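Local coordinates for protein putative hydrolase (Shewanella frigidimarina, PDB 3LHO) that probably acts as an iron(II)-dependent dioxygenase of the 2-oxoadipate dioxygenase/decarboxylase family, at residues A[66-71]-A[82-87]. Numbering follows the deposited sequence.
Sequences YVDSGD and KHFEHP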
loop_
_atom_site.group_PDB
_atom_site.type_symbol
_atom_site.label_atom_id
_atom_site.label_comp_id
_atom_site.label_asym_id
_atom_site.label_seq_id
_atom_site.Cartn_x
_atom_site.Cartn_y
_atom_site.Cartn_z
ATOM N N TYR A 66 3.693 7.234 -15.580
ATOM C CA TYR A 66 3.065 7.926 -14.463
ATOM C C TYR A 66 3.599 9.319 -14.309
ATOM O O TYR A 66 4.773 9.602 -14.543
ATOM C CB TYR A 66 3.221 7.118 -13.143
ATOM C CG TYR A 66 2.221 6.000 -13.002
ATOM C CD1 TYR A 66 2.401 4.746 -13.625
ATOM C CD2 TYR A 66 1.047 6.198 -12.286
ATOM C CE1 TYR A 66 1.401 3.717 -13.489
ATOM C CE2 TYR A 66 0.083 5.195 -12.143
ATOM C CZ TYR A 66 0.241 3.968 -12.761
ATOM O OH TYR A 66 -0.790 3.042 -12.587
ATOM N N VAL A 67 2.740 10.205 -13.854
ATOM C CA VAL A 67 3.066 11.603 -13.690
ATOM C C VAL A 67 2.799 11.997 -12.242
ATOM O O VAL A 67 1.771 11.626 -11.690
ATOM C CB VAL A 67 2.203 12.470 -14.617
ATOM C CG1 VAL A 67 2.478 13.969 -14.377
ATOM C CG2 VAL A 67 2.434 12.063 -16.102
ATOM N N ASP A 68 3.735 12.730 -11.662
ATOM C CA ASP A 68 3.614 13.311 -10.346
ATOM C C ASP A 68 2.359 14.170 -10.271
ATOM O O ASP A 68 2.224 15.095 -11.042
ATOM C CB ASP A 68 4.884 14.144 -10.102
ATOM C CG ASP A 68 4.946 14.719 -8.730
ATOM O OD1 ASP A 68 3.984 14.526 -7.922
ATOM O OD2 ASP A 68 5.980 15.356 -8.457
ATOM N N SER A 69 1.445 13.857 -9.355
ATOM C CA SER A 69 0.110 14.434 -9.329
ATOM C C SER A 69 -0.339 14.959 -7.964
ATOM O O SER A 69 -1.440 15.467 -7.864
ATOM C CB SER A 69 -0.932 13.414 -9.833
ATOM O OG SER A 69 -0.677 13.042 -11.190
ATOM N N GLY A 70 0.468 14.839 -6.912
ATOM C CA GLY A 70 0.036 15.306 -5.572
ATOM C C GLY A 70 1.111 15.086 -4.521
ATOM O O GLY A 70 1.771 14.065 -4.564
ATOM N N ASP A 71 1.317 16.067 -3.634
ATOM C CA ASP A 71 2.303 16.034 -2.533
ATOM C C ASP A 71 1.539 16.092 -1.207
ATOM O O ASP A 71 0.579 16.837 -1.099
ATOM C CB ASP A 71 3.248 17.241 -2.627
ATOM C CG ASP A 71 4.317 17.083 -3.703
ATOM O OD1 ASP A 71 4.314 16.046 -4.411
ATOM O OD2 ASP A 71 5.160 17.990 -3.835
ATOM N N LYS A 82 3.562 11.148 -1.958
ATOM C CA LYS A 82 3.119 11.704 -3.247
ATOM C C LYS A 82 2.226 10.641 -3.896
ATOM O O LYS A 82 2.359 9.417 -3.574
ATOM C CB LYS A 82 4.308 11.965 -4.188
ATOM C CG LYS A 82 5.452 12.895 -3.691
ATOM C CD LYS A 82 6.694 12.887 -4.655
ATOM C CE LYS A 82 6.472 13.620 -5.944
ATOM N NZ LYS A 82 6.178 15.102 -5.795
ATOM N N HIS A 83 1.342 11.099 -4.787
ATOM C CA HIS A 83 0.633 10.190 -5.656
ATOM C C HIS A 83 0.909 10.528 -7.107
ATOM O O HIS A 83 1.243 11.672 -7.444
ATOM C CB HIS A 83 -0.877 10.085 -5.290
ATOM C CG HIS A 83 -1.786 10.921 -6.128
ATOM N ND1 HIS A 83 -2.222 12.178 -5.745
ATOM C CD2 HIS A 83 -2.382 10.655 -7.316
ATOM C CE1 HIS A 83 -3.024 12.655 -6.692
ATOM N NE2 HIS A 83 -3.142 11.743 -7.655
ATOM N N PHE A 84 0.833 9.463 -7.932
ATOM C CA PHE A 84 1.116 9.478 -9.356
ATOM C C PHE A 84 -0.085 8.936 -10.130
ATOM O O PHE A 84 -0.757 8.001 -9.671
ATOM C CB PHE A 84 2.382 8.641 -9.676
ATOM C CG PHE A 84 3.590 9.060 -8.889
ATOM C CD1 PHE A 84 3.736 8.646 -7.554
ATOM C CD2 PHE A 84 4.544 9.888 -9.441
ATOM C CE1 PHE A 84 4.807 9.062 -6.799
ATOM C CE2 PHE A 84 5.651 10.316 -8.692
ATOM C CZ PHE A 84 5.783 9.888 -7.360
ATOM N N GLU A 85 -0.321 9.530 -11.308
ATOM C CA GLU A 85 -1.416 9.187 -12.201
ATOM C C GLU A 85 -0.906 8.827 -13.603
ATOM O O GLU A 85 0.101 9.398 -14.074
ATOM C CB GLU A 85 -2.370 10.366 -12.326
ATOM C CG GLU A 85 -3.106 10.651 -11.021
ATOM C CD GLU A 85 -4.009 11.867 -11.085
ATOM O OE1 GLU A 85 -4.219 12.417 -12.195
ATOM O OE2 GLU A 85 -4.492 12.274 -9.996
ATOM N N HIS A 86 -1.574 7.843 -14.215
ATOM C CA HIS A 86 -1.229 7.335 -15.545
ATOM C C HIS A 86 -2.266 7.908 -16.550
ATOM O O HIS A 86 -3.417 8.199 -16.159
ATOM C CB HIS A 86 -1.239 5.811 -15.532
ATOM C CG HIS A 86 -0.684 5.181 -16.763
ATOM N ND1 HIS A 86 -1.437 4.976 -17.896
ATOM C CD2 HIS A 86 0.555 4.699 -17.038
ATOM C CE1 HIS A 86 -0.691 4.384 -18.819
ATOM N NE2 HIS A 86 0.525 4.205 -18.324
ATOM N N PRO A 87 -1.848 8.137 -17.812
ATOM C CA PRO A 87 -2.818 8.689 -18.802
ATOM C C PRO A 87 -4.034 7.780 -19.079
ATOM O O PRO A 87 -5.097 8.270 -19.480
ATOM C CB PRO A 87 -1.977 8.895 -20.073
ATOM C CG PRO A 87 -0.614 8.293 -19.802
ATOM C CD PRO A 87 -0.451 8.189 -18.310
#
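Lys82 reaches across the hairpin to two aspartates of the neighbouring strand, forming a salt-bridge network. Its chain bends at chi3 (73°) and again at chi4, curling NZ back to Asp71 OD1 on that oxygen's syn lone pair. The distance from Lys82 NZ to Asp71 OD1 is 2.5 Å. A second bridge joins Lys82 NZ to Asp68 OD2 at 2.7 Å. Lysine suits the place because its long stem runs alongside Asp71 yet crosses Asp68 nearly at a right angle. A leucine here would probably leave Asp68 and Asp71, two neighbouring negative charges, without their shared cation. On this same face the apolar Phe84 ring packs against the Asp68 backbone, with Phe84 CD2 3.7 Å from Asp68 CA.

The other face belongs to His83 and Glu85. Ser69 and Gly70 together oppose His83 in a classic beta bulge, which brings Ser69 CB over the imidazole face. Glycine fits at 70, where a CB would crowd His83 ND1. His83 NE2 donates to Glu85 OE2 at 2.8 Å, nearly in the imidazole plane, and His83 ND1 bonds Tyr72 OH, fixing the ring's rotation.

Just before strand 67-74 begins and just after 79-85 finishes, His86 CB covers one face of Tyr66, and the imidazole edge completes a T-shaped pair. Tyr66 OH bonds Pro92 O. The hairpin forms one margin of the mixed sheet: strand 93-99 continues it beyond 79-85, helix 54-62 covers Phe84, and helix 6-20 packs on Tyr66.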